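Local coordinates for protein Exo-poly-alpha-D-galacturonosidase (Thermotoga maritima, PDB 3JUR) that probably hydrolyses polygalacturonate, the backbone of pectin, from its chain ends as a hyperthermoactive family 28 exopolygalacturonase built as a tetramer of beta-helices, at residues P190-F195 against V206-S211; W214-V219 against V224-I229; I241-E244 against Y248-I251; C254-D257 against S262-I265; G297-G302 against V312-N317. All blocks are in the same frame, centred on the assembly; numbering follows the deposited sequence.

Contact 1: residues P190-F195 against V206-S211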
# COMPACT_ATOMS: atom_id res chain seq x y z
N PRO D 190 30.97 -28.66 -27.93
CA PRO D 190 31.09 -29.42 -26.69
C PRO D 190 30.88 -28.54 -25.45
O PRO D 190 31.00 -27.32 -25.55
CB PRO D 190 32.53 -29.92 -26.75
CG PRO D 190 33.26 -28.83 -27.47
CD PRO D 190 32.29 -28.26 -28.46
N SER D 191 30.55 -29.16 -24.32
CA SER D 191 30.55 -28.46 -23.02
C SER D 191 31.99 -28.06 -22.66
O SER D 191 32.95 -28.59 -23.23
CB SER D 191 29.98 -29.36 -21.93
OG SER D 191 28.59 -29.59 -22.09
N PHE D 192 32.14 -27.11 -21.74
CA PHE D 192 33.47 -26.71 -21.28
C PHE D 192 34.00 -27.76 -20.29
O PHE D 192 34.83 -28.59 -20.65
CB PHE D 192 33.43 -25.31 -20.65
CG PHE D 192 34.79 -24.65 -20.53
CD1 PHE D 192 34.91 -23.28 -20.79
CD2 PHE D 192 35.92 -25.36 -20.15
CE1 PHE D 192 36.15 -22.65 -20.68
CE2 PHE D 192 37.16 -24.73 -20.03
CZ PHE D 192 37.28 -23.37 -20.30
N VAL D 193 33.51 -27.73 -19.05
CA VAL D 193 33.90 -28.71 -18.03
C VAL D 193 32.77 -29.73 -17.86
O VAL D 193 31.65 -29.36 -17.53
CB VAL D 193 34.23 -28.02 -16.67
CG1 VAL D 193 34.65 -29.04 -15.61
CG2 VAL D 193 35.31 -26.94 -16.83
N GLN D 194 33.08 -31.00 -18.09
CA GLN D 194 32.06 -32.04 -17.99
C GLN D 194 32.55 -33.23 -17.18
O GLN D 194 33.59 -33.81 -17.47
CB GLN D 194 31.57 -32.49 -19.38
CG GLN D 194 30.32 -33.38 -19.36
CD GLN D 194 29.78 -33.70 -20.75
OE1 GLN D 194 30.32 -34.55 -21.47
NE2 GLN D 194 28.70 -33.03 -21.13
N PHE D 195 31.78 -33.56 -16.14
CA PHE D 195 31.95 -34.78 -15.37
C PHE D 195 30.80 -35.69 -15.75
O PHE D 195 29.63 -35.35 -15.53
CB PHE D 195 31.92 -34.48 -13.87
CG PHE D 195 32.96 -33.49 -13.42
CD1 PHE D 195 34.25 -33.92 -13.09
CD2 PHE D 195 32.66 -32.13 -13.33
CE1 PHE D 195 35.22 -33.01 -12.69
CE2 PHE D 195 33.63 -31.21 -12.93
CZ PHE D 195 34.92 -31.66 -12.61
N VAL D 206 38.43 -21.32 -9.33
CA VAL D 206 38.78 -20.91 -10.70
C VAL D 206 37.80 -19.93 -11.35
O VAL D 206 36.62 -19.88 -11.01
CB VAL D 206 38.97 -22.13 -11.63
CG1 VAL D 206 40.15 -22.99 -11.16
CG2 VAL D 206 37.69 -22.97 -11.73
N LYS D 207 38.32 -19.13 -12.27
CA LYS D 207 37.51 -18.31 -13.16
C LYS D 207 37.38 -19.01 -14.51
O LYS D 207 38.34 -19.60 -15.01
CB LYS D 207 38.14 -16.92 -13.35
CG LYS D 207 37.26 -15.94 -14.10
CD LYS D 207 37.95 -14.62 -14.34
CE LYS D 207 36.98 -13.63 -14.96
NZ LYS D 207 37.61 -12.31 -15.20
N ILE D 208 36.18 -18.94 -15.10
CA ILE D 208 35.91 -19.55 -16.41
C ILE D 208 35.42 -18.51 -17.41
O ILE D 208 34.40 -17.86 -17.18
CB ILE D 208 34.89 -20.71 -16.31
CG1 ILE D 208 35.45 -21.84 -15.43
CG2 ILE D 208 34.53 -21.25 -17.71
CD1 ILE D 208 34.41 -22.85 -15.01
N ILE D 209 36.14 -18.39 -18.53
CA ILE D 209 35.88 -17.41 -19.60
C ILE D 209 35.84 -18.06 -21.00
O ILE D 209 36.37 -19.17 -21.20
CB ILE D 209 36.93 -16.25 -19.61
CG1 ILE D 209 38.35 -16.77 -19.88
CG2 ILE D 209 36.90 -15.47 -18.30
CD1 ILE D 209 39.41 -15.68 -19.95
N ASN D 210 35.21 -17.36 -21.94
CA ASN D 210 35.20 -17.74 -23.36
C ASN D 210 34.80 -19.21 -23.56
O ASN D 210 35.52 -19.99 -24.20
CB ASN D 210 36.57 -17.49 -24.02
CG ASN D 210 37.11 -16.08 -23.77
OD1 ASN D 210 36.43 -15.08 -23.96
ND2 ASN D 210 38.38 -16.01 -23.37
N SER D 211 33.65 -19.58 -23.01
CA SER D 211 33.15 -20.95 -23.10
C SER D 211 32.50 -21.21 -24.46
O SER D 211 31.76 -20.35 -24.97
CB SER D 211 32.15 -21.22 -21.98
OG SER D 211 31.59 -22.52 -22.08
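Phe192 reaches across the interior of the right-handed parallel beta-helix to the segment 206-211, and its ring carries almost all of the contact. The tight part lies along one edge of that ring. CD1 sits 3.6 Å from Ser211 CB, which lies in the ring plane, and the next atom round, CE1, is 3.5 Å from the backbone oxygen Ile209 O, again at the edge. Ile208 adds its branch methyl, CG2, which comes in obliquely at 3.7 Å from Phe192 CE1 while the two side chains run past each other in opposite directions. With CG anti to the backbone N (chi1 -162°), the ring is carried from the residue just before strand 193-195 toward Ser211, which meets it at the edge. Further in toward the backbone, Ser211 OG rests 3.6 Å from Phe192 CB; that hydroxyl is hydrogen-bonded to Met213 O. Leu116, Leu133 and Pro212 also pack against the phenylalanine. Cutting the ring back to an alanine is likely to open a gap between the Ile208 methyl and the Ser211 side chain, leaving both without their partner from segment 190-195. The other side of segment 206-211 is looser and partly open to solvent. Ile209 points its side chain from the contact to lie on Val132 and Asp134, and Asn210 rounds the corner with a positive phi of 51°. Its amide ND2 is hydrogen-bonded to Asp134 OD1.

Contact 2: residues W214-V219 against V224-I229. Unlike the reference sequence in segment 214-219: Ile216 (reference Val).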
# COMPACT_ATOMS: atom_id res chain seq x y z
N TRP D 214 27.97 -24.67 -22.72
CA TRP D 214 27.73 -24.75 -21.26
C TRP D 214 29.05 -24.83 -20.50
O TRP D 214 29.97 -25.55 -20.92
CB TRP D 214 26.83 -25.94 -20.89
CG TRP D 214 25.47 -25.98 -21.56
CD1 TRP D 214 24.93 -25.04 -22.39
CD2 TRP D 214 24.48 -27.01 -21.41
NE1 TRP D 214 23.66 -25.43 -22.78
CE2 TRP D 214 23.37 -26.63 -22.19
CE3 TRP D 214 24.43 -28.22 -20.70
CZ2 TRP D 214 22.21 -27.42 -22.28
CZ3 TRP D 214 23.28 -29.00 -20.78
CH2 TRP D 214 22.19 -28.60 -21.57
N CYS D 215 29.14 -24.11 -19.39
CA CYS D 215 30.42 -23.92 -18.70
C CYS D 215 30.76 -25.08 -17.78
O CYS D 215 31.80 -25.72 -17.95
CB CYS D 215 30.49 -22.58 -17.98
SG CYS D 215 30.42 -21.13 -19.08
N ILE D 216 29.89 -25.36 -16.81
CA ILE D 216 30.09 -26.49 -15.91
C ILE D 216 28.92 -27.47 -16.00
O ILE D 216 27.78 -27.14 -15.62
CB ILE D 216 30.33 -26.05 -14.46
CG1 ILE D 216 31.60 -25.18 -14.40
CG2 ILE D 216 30.45 -27.27 -13.55
CD1 ILE D 216 32.06 -24.84 -13.01
N HIS D 217 29.22 -28.68 -16.48
CA HIS D 217 28.18 -29.63 -16.86
C HIS D 217 28.37 -31.01 -16.22
O HIS D 217 28.86 -31.93 -16.88
CB HIS D 217 28.09 -29.70 -18.39
CG HIS D 217 26.90 -30.45 -18.91
ND1 HIS D 217 26.83 -30.94 -20.20
CD2 HIS D 217 25.73 -30.80 -18.32
CE1 HIS D 217 25.68 -31.55 -20.38
NE2 HIS D 217 24.99 -31.49 -19.25
N PRO D 218 28.00 -31.16 -14.93
CA PRO D 218 28.01 -32.50 -14.34
C PRO D 218 26.78 -33.28 -14.79
O PRO D 218 25.66 -32.74 -14.79
CB PRO D 218 27.97 -32.23 -12.83
CG PRO D 218 27.41 -30.87 -12.67
CD PRO D 218 27.54 -30.13 -13.97
N VAL D 219 27.00 -34.53 -15.18
CA VAL D 219 25.94 -35.37 -15.73
C VAL D 219 25.94 -36.70 -15.00
O VAL D 219 26.98 -37.33 -14.85
CB VAL D 219 26.13 -35.63 -17.26
CG1 VAL D 219 24.96 -36.45 -17.82
CG2 VAL D 219 26.28 -34.32 -18.02
N VAL D 224 28.53 -33.57 -5.66
CA VAL D 224 29.25 -32.56 -6.42
C VAL D 224 29.21 -31.22 -5.67
O VAL D 224 28.15 -30.77 -5.23
CB VAL D 224 28.65 -32.41 -7.85
CG1 VAL D 224 29.44 -31.42 -8.69
CG2 VAL D 224 28.56 -33.77 -8.56
N ILE D 225 30.39 -30.62 -5.49
CA ILE D 225 30.52 -29.30 -4.86
C ILE D 225 31.14 -28.32 -5.86
O ILE D 225 32.22 -28.56 -6.40
CB ILE D 225 31.37 -29.35 -3.56
CG1 ILE D 225 30.71 -30.24 -2.51
CG2 ILE D 225 31.61 -27.96 -3.01
CD1 ILE D 225 31.66 -30.68 -1.38
N ILE D 226 30.45 -27.21 -6.10
CA ILE D 226 31.01 -26.11 -6.88
C ILE D 226 30.91 -24.87 -6.02
O ILE D 226 29.82 -24.45 -5.61
CB ILE D 226 30.29 -25.94 -8.23
CG1 ILE D 226 30.39 -27.23 -9.05
CG2 ILE D 226 30.92 -24.78 -9.03
CD1 ILE D 226 29.25 -27.42 -10.02
N ARG D 227 32.06 -24.30 -5.71
CA ARG D 227 32.13 -23.28 -4.68
C ARG D 227 33.22 -22.26 -5.00
O ARG D 227 34.28 -22.63 -5.51
CB ARG D 227 32.31 -23.97 -3.32
CG ARG D 227 33.46 -23.51 -2.46
CD ARG D 227 34.38 -24.68 -2.10
NE ARG D 227 33.82 -25.61 -1.12
CZ ARG D 227 34.53 -26.52 -0.45
NH1 ARG D 227 35.84 -26.65 -0.63
NH2 ARG D 227 33.91 -27.31 0.42
N ASN D 228 32.93 -21.00 -4.73
CA ASN D 228 33.88 -19.89 -4.93
C ASN D 228 34.53 -19.81 -6.32
O ASN D 228 35.70 -19.45 -6.45
CB ASN D 228 34.94 -19.85 -3.81
CG ASN D 228 34.32 -19.60 -2.44
OD1 ASN D 228 34.09 -20.54 -1.67
ND2 ASN D 228 34.03 -18.34 -2.14
N ILE D 229 33.75 -20.13 -7.35
CA ILE D 229 34.20 -19.95 -8.73
C ILE D 229 33.56 -18.70 -9.35
O ILE D 229 32.56 -18.18 -8.86
CB ILE D 229 33.90 -21.18 -9.61
CG1 ILE D 229 32.40 -21.36 -9.83
CG2 ILE D 229 34.54 -22.44 -9.04
CD1 ILE D 229 32.05 -21.91 -11.17
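Ile216 meets Ile226 and Ile229 inside the right-handed parallel beta-helix, where the strand about 216-219 faces strand 224-227 across the apolar core. Ile216 is the first residue of its segment to touch the other, and it does so with two branches. Its CG2 lies 3.7 Å from Ile226 CD1, and its CD1 reaches back to 4.1 Å from Ile226 CG2, so the two isoleucines slide past each other head to tail. The same CD1 meets Ile229 tip to tip: Ile229 CG1 lies between backbone N and carbonyl carbon (chi1 68°), and Ile229 CD1 touches Ile216 CD1 at a tight 3.5 Å. The reference sequence has valine at this position, which would lack the CD1 atom. Next comes His217, turned from the core. Its imidazole is sandwiched within its own segment: Trp214 CE3 stands 3.5 Å above one face, over the ring centre, and Val219 CG2 covers the opposite face nearer the rim. Its NE2 is hydrogen-bonded to Glu244 and its ND1 to Ser191. Pro218 faces inward again, beside Val224, and Met249 packs on both of these residues. The fit is looser here, with Pro218 CB 4.5 Å from Val224 CG1.

Contact 3: residues I241-E244 against Y248-I251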
# COMPACT_ATOMS: atom_id res chain seq x y z
N ILE D 241 26.17 -23.14 -14.77
CA ILE D 241 26.21 -24.48 -14.23
C ILE D 241 24.90 -25.22 -14.56
O ILE D 241 23.81 -24.74 -14.24
CB ILE D 241 26.44 -24.49 -12.69
CG1 ILE D 241 27.73 -23.74 -12.34
CG2 ILE D 241 26.50 -25.93 -12.18
CD1 ILE D 241 27.92 -23.48 -10.85
N ASP D 242 25.06 -26.39 -15.21
CA ASP D 242 23.96 -27.25 -15.63
C ASP D 242 23.97 -28.62 -14.95
O ASP D 242 24.45 -29.59 -15.55
CB ASP D 242 24.01 -27.49 -17.14
CG ASP D 242 23.98 -26.22 -17.93
OD1 ASP D 242 22.93 -25.95 -18.54
OD2 ASP D 242 25.01 -25.50 -17.95
N PRO D 243 23.46 -28.73 -13.71
CA PRO D 243 23.37 -30.06 -13.11
C PRO D 243 22.33 -30.91 -13.85
O PRO D 243 21.12 -30.59 -13.82
CB PRO D 243 22.87 -29.76 -11.68
CG PRO D 243 23.13 -28.31 -11.46
CD PRO D 243 22.97 -27.67 -12.81
N GLU D 244 22.79 -31.97 -14.51
CA GLU D 244 21.92 -32.81 -15.32
C GLU D 244 21.87 -34.26 -14.82
O GLU D 244 22.86 -34.98 -14.88
CB GLU D 244 22.32 -32.75 -16.81
CG GLU D 244 21.34 -33.46 -17.72
CD GLU D 244 21.35 -32.97 -19.16
OE1 GLU D 244 20.32 -33.20 -19.83
OE2 GLU D 244 22.35 -32.36 -19.62
N TYR D 248 22.48 -34.87 -4.95
CA TYR D 248 23.30 -34.33 -3.86
C TYR D 248 24.40 -33.42 -4.38
O TYR D 248 25.55 -33.84 -4.60
CB TYR D 248 23.90 -35.43 -2.96
CG TYR D 248 22.88 -36.32 -2.31
CD1 TYR D 248 21.92 -35.80 -1.46
CD2 TYR D 248 22.91 -37.70 -2.51
CE1 TYR D 248 20.98 -36.63 -0.84
CE2 TYR D 248 21.98 -38.54 -1.90
CZ TYR D 248 21.01 -37.99 -1.07
OH TYR D 248 20.08 -38.80 -0.46
N MET D 249 24.03 -32.16 -4.60
CA MET D 249 24.94 -31.18 -5.13
C MET D 249 24.80 -29.87 -4.37
O MET D 249 23.69 -29.48 -3.98
CB MET D 249 24.67 -30.96 -6.62
CG MET D 249 25.58 -29.95 -7.30
SD MET D 249 25.47 -30.10 -9.09
CE MET D 249 26.32 -28.63 -9.61
N LEU D 250 25.94 -29.22 -4.15
CA LEU D 250 25.99 -27.90 -3.53
C LEU D 250 26.67 -26.92 -4.47
O LEU D 250 27.74 -27.19 -5.01
CB LEU D 250 26.73 -27.96 -2.19
CG LEU D 250 27.09 -26.65 -1.49
CD1 LEU D 250 25.82 -25.85 -1.10
CD2 LEU D 250 27.98 -26.92 -0.28
N ILE D 251 26.02 -25.78 -4.67
CA ILE D 251 26.59 -24.67 -5.43
C ILE D 251 26.49 -23.46 -4.50
O ILE D 251 25.39 -23.02 -4.16
CB ILE D 251 25.80 -24.36 -6.73
CG1 ILE D 251 25.75 -25.59 -7.65
CG2 ILE D 251 26.40 -23.15 -7.45
CD1 ILE D 251 24.67 -25.53 -8.76
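Met249 drives its side chain against Pro243 and Ile241 in the interior of the right-handed parallel beta-helix, and nearly all of its contact comes from the last two atoms. CB and CG form the stem: CG stands anti to the backbone N (chi1 -179°) and the chain stays extended beyond it, so the thioether is carried straight inward from strand 249-251. SD then meets the proline ring, 3.7 Å from Pro243 CB and 3.8 Å from Pro243 CG, the two side chains crossing at about a right angle. The terminal methyl CE fits between two residues, 3.7 Å from Pro243 CG and equally far from the branch methyl Ile241 CG2. With only an alanine in its place, the Pro243 ring and Ile241 CG2 would probably lose the sulfur and methyl that pack against them. Two residues on along the strand, on the same face, Ile251 reaches Ile241 tip to tip, its CG2 3.7 Å from Ile241 CD1. Ile251 CD1 touches both partners, 3.9 Å from Ile241 CG2 and 4.2 Å from Pro243 CG. All four residues are buried in the apolar core. Met249 is also covered by Val224 and Ile226 of strand 224-233 on the preceding coil and by Ile283 of strand 280-291 on the following one, while the backbone of Ile241 is hydrogen-bonded to Ser262 and Val264.

Contact 4: residues C254-D257 against S262-I265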
# COMPACT_ATOMS: atom_id res chain seq x y z
N CYS D 254 29.45 -18.63 -5.39
CA CYS D 254 29.91 -18.41 -6.77
C CYS D 254 29.45 -17.06 -7.34
O CYS D 254 28.44 -16.50 -6.90
CB CYS D 254 29.45 -19.55 -7.69
SG CYS D 254 30.02 -21.21 -7.20
N ARG D 255 30.20 -16.57 -8.33
CA ARG D 255 29.87 -15.35 -9.07
C ARG D 255 29.59 -15.70 -10.54
O ARG D 255 30.37 -16.44 -11.15
CB ARG D 255 31.02 -14.33 -8.98
CG ARG D 255 30.94 -13.21 -10.01
CD ARG D 255 30.32 -11.93 -9.45
NE ARG D 255 31.37 -10.97 -9.13
CZ ARG D 255 31.61 -9.84 -9.80
NH1 ARG D 255 30.85 -9.49 -10.83
NH2 ARG D 255 32.61 -9.06 -9.42
N PHE D 256 28.50 -15.15 -11.09
CA PHE D 256 28.05 -15.46 -12.45
C PHE D 256 27.78 -14.22 -13.30
O PHE D 256 27.09 -13.29 -12.88
CB PHE D 256 26.73 -16.24 -12.44
CG PHE D 256 26.79 -17.55 -11.70
CD1 PHE D 256 27.07 -18.73 -12.38
CD2 PHE D 256 26.51 -17.60 -10.34
CE1 PHE D 256 27.11 -19.94 -11.70
CE2 PHE D 256 26.53 -18.80 -9.65
CZ PHE D 256 26.84 -19.98 -10.33
N ASP D 257 28.32 -14.25 -14.52
CA ASP D 257 27.89 -13.40 -15.62
C ASP D 257 27.78 -14.34 -16.83
O ASP D 257 28.80 -14.78 -17.38
CB ASP D 257 28.91 -12.30 -15.87
CG ASP D 257 28.44 -11.28 -16.91
OD1 ASP D 257 27.30 -11.39 -17.41
OD2 ASP D 257 29.23 -10.37 -17.20
N SER D 262 21.81 -19.01 -15.77
CA SER D 262 22.99 -19.03 -14.89
C SER D 262 23.17 -20.37 -14.18
O SER D 262 24.19 -21.05 -14.38
CB SER D 262 22.93 -17.88 -13.88
OG SER D 262 23.09 -16.63 -14.52
N VAL D 263 22.21 -20.76 -13.36
CA VAL D 263 22.19 -22.09 -12.76
C VAL D 263 20.92 -22.78 -13.27
O VAL D 263 19.81 -22.32 -13.00
CB VAL D 263 22.21 -22.02 -11.22
CG1 VAL D 263 22.09 -23.43 -10.60
CG2 VAL D 263 23.46 -21.32 -10.74
N VAL D 264 21.11 -23.88 -14.01
CA VAL D 264 20.03 -24.55 -14.73
C VAL D 264 19.99 -26.02 -14.41
O VAL D 264 20.88 -26.76 -14.80
CB VAL D 264 20.23 -24.52 -16.26
CG1 VAL D 264 18.91 -24.29 -16.95
CG2 VAL D 264 21.29 -23.52 -16.68
N ILE D 265 18.92 -26.46 -13.76
CA ILE D 265 18.82 -27.86 -13.39
C ILE D 265 18.04 -28.64 -14.46
O ILE D 265 16.95 -28.23 -14.87
CB ILE D 265 18.22 -28.03 -12.00
CG1 ILE D 265 19.09 -27.25 -11.00
CG2 ILE D 265 18.18 -29.50 -11.60
CD1 ILE D 265 18.36 -26.79 -9.81
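Ser262 OG, the hydroxyl that comes to 4.2 Å from Phe256 CB, is gripped by two others: it is hydrogen-bonded to Thr258 OG1, at the end of strand 255-258, and to Ser295 OG. These bonds give a buried polar group its partners at the edge of an otherwise apolar contact. The carbonyl of the same residue stays near the phenylalanine, with Ser262 O 4.1 Å from Phe256 CE1, in an oblique approach to the ring. The apolar side-chain contact is between Phe256 and Val263. The ring projects inward from strand 255-257, its CG anti to the carbonyl carbon and beside the backbone N (chi1 -59°), and this brings its far end against a single methyl of the valine. Val263 CG2 lies 3.7 Å from Phe256 CZ and 4.0 Å from Phe256 CE1, the side chains crossing at a slant; the methyl thus comes obliquely to the far end of the ring, at CZ. Ile231, Ile241 and Val290 close round the same ring. On the outward face of strand 255-257, Asp257 OD1 is hydrogen-bonded to Ser292 OG, and Arg255 packs on Leu289 of the second subunit, so this wall of the coil also takes part in the tetramer. Here the contact joins two successive walls of one coil inside the right-handed parallel beta-helix.

Contact 5: residues G297-G302 against V312-N317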
# COMPACT_ATOMS: atom_id res chain seq x y z
N GLY D 297 18.20 -16.20 -16.68
CA GLY D 297 17.58 -16.65 -15.45
C GLY D 297 18.59 -16.91 -14.35
O GLY D 297 19.70 -17.38 -14.61
N GLY D 298 18.21 -16.60 -13.12
CA GLY D 298 19.08 -16.80 -11.97
C GLY D 298 19.09 -18.26 -11.53
O GLY D 298 20.14 -18.90 -11.51
N LEU D 299 17.90 -18.76 -11.17
CA LEU D 299 17.69 -20.17 -10.91
C LEU D 299 16.68 -20.71 -11.91
O LEU D 299 15.52 -20.26 -11.94
CB LEU D 299 17.20 -20.44 -9.49
CG LEU D 299 17.15 -21.97 -9.25
CD1 LEU D 299 18.54 -22.53 -8.84
CD2 LEU D 299 16.08 -22.38 -8.29
N VAL D 300 17.10 -21.67 -12.72
CA VAL D 300 16.29 -22.17 -13.82
C VAL D 300 16.10 -23.68 -13.71
O VAL D 300 17.02 -24.41 -13.35
CB VAL D 300 16.91 -21.77 -15.18
CG1 VAL D 300 15.99 -22.14 -16.35
CG2 VAL D 300 17.18 -20.28 -15.21
N ILE D 301 14.88 -24.14 -13.99
CA ILE D 301 14.62 -25.58 -14.12
C ILE D 301 14.14 -25.84 -15.56
O ILE D 301 13.25 -25.14 -16.05
CB ILE D 301 13.56 -26.12 -13.10
CG1 ILE D 301 13.70 -25.52 -11.69
CG2 ILE D 301 13.59 -27.65 -13.06
CD1 ILE D 301 14.97 -25.90 -10.93
N GLY D 302 14.76 -26.81 -16.23
CA GLY D 302 14.39 -27.19 -17.60
C GLY D 302 15.21 -26.50 -18.68
O GLY D 302 16.19 -25.83 -18.38
N VAL D 312 14.83 -29.13 -4.80
CA VAL D 312 15.86 -28.16 -5.08
C VAL D 312 15.60 -26.97 -4.16
O VAL D 312 14.48 -26.46 -4.11
CB VAL D 312 15.81 -27.69 -6.55
CG1 VAL D 312 16.78 -26.54 -6.78
CG2 VAL D 312 16.12 -28.85 -7.49
N VAL D 313 16.63 -26.57 -3.43
CA VAL D 313 16.56 -25.40 -2.57
C VAL D 313 17.57 -24.37 -3.04
O VAL D 313 18.78 -24.65 -3.13
CB VAL D 313 16.84 -25.75 -1.08
CG1 VAL D 313 16.83 -24.49 -0.22
CG2 VAL D 313 15.82 -26.77 -0.54
N ALA D 314 17.07 -23.17 -3.35
CA ALA D 314 17.90 -22.02 -3.67
C ALA D 314 17.67 -20.96 -2.59
O ALA D 314 16.60 -20.35 -2.53
CB ALA D 314 17.57 -21.47 -5.05
N ARG D 315 18.67 -20.77 -1.74
CA ARG D 315 18.53 -19.89 -0.59
C ARG D 315 19.62 -18.82 -0.52
O ARG D 315 20.80 -19.11 -0.75
CB ARG D 315 18.53 -20.72 0.70
CG ARG D 315 18.21 -19.92 1.94
CD ARG D 315 18.29 -20.76 3.21
NE ARG D 315 19.59 -21.41 3.39
CZ ARG D 315 20.71 -20.80 3.76
NH1 ARG D 315 20.74 -19.49 4.01
NH2 ARG D 315 21.83 -21.50 3.90
N ASN D 316 19.21 -17.60 -0.17
CA ASN D 316 20.12 -16.48 0.08
C ASN D 316 21.04 -16.18 -1.09
O ASN D 316 22.24 -16.00 -0.92
CB ASN D 316 20.94 -16.72 1.36
CG ASN D 316 21.55 -15.44 1.92
OD1 ASN D 316 20.90 -14.40 1.97
ND2 ASN D 316 22.81 -15.52 2.32
N ASN D 317 20.47 -16.14 -2.29
CA ASN D 317 21.21 -15.74 -3.46
C ASN D 317 20.87 -14.31 -3.81
O ASN D 317 19.82 -13.78 -3.41
CB ASN D 317 20.92 -16.68 -4.63
CG ASN D 317 21.25 -18.12 -4.32
OD1 ASN D 317 22.42 -18.50 -4.24
ND2 ASN D 317 20.22 -18.94 -4.12
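Val312 begins the contact on its segment, facing Leu299 at the long end of van der Waals range, with CG1 4.5 Å from Leu299 CD2. Val313 points the other way, against Leu284. Ala314 turns inward again and makes the closest approach: its CB is 3.7 Å from Leu299 CD2 and 4.1 Å from Leu299 CD1, so the fork of the leucine straddles a single methyl. The fork gets there because Leu299 CG stands anti to the backbone N (chi1 -174°), directing the branch across the core. Arg315 leaves the core, with NE in a salt bridge to Glu11 of helix 6-16. At Asn317, OD1 is hydrogen-bonded to Asn288 ND2 and ND2 to Val285 O, while Asn346 on the next coil bonds in the same way to Ala314 O. Rows of hydrogen-bonded asparagines at the turns are a known feature of parallel beta-helices. The pair of Leu299 and Ala314 is enclosed by its neighbours: Val263 of strand 263-265 and Val285 of strand 280-291 lie on Leu299, and Phe343 of strand 337-349 packs on both Leu299 and Ala314.

The five contacts follow one another along the chain, contact 1 and contact 5 having centres about 20 Å apart. Probable backbone hydrogen bonds join successive coils: Val193 O to His217 N (2.7 Å) links contacts 1 and 2, Ile216 O to Asp242 N (2.9 Å) contacts 2 and 3, Ile241 O to Val264 N (2.8 Å) contacts 3 and 4, and Val263 O to Val300 N (2.8 Å) contacts 4 and 5. Contacts 2 and 3 are the closest pair, with centres about 6 Å apart. Together the contacts make a continuous interior packing; in family 28 enzymes the substrate cleft lies outside the helix, so they probably form the core behind it.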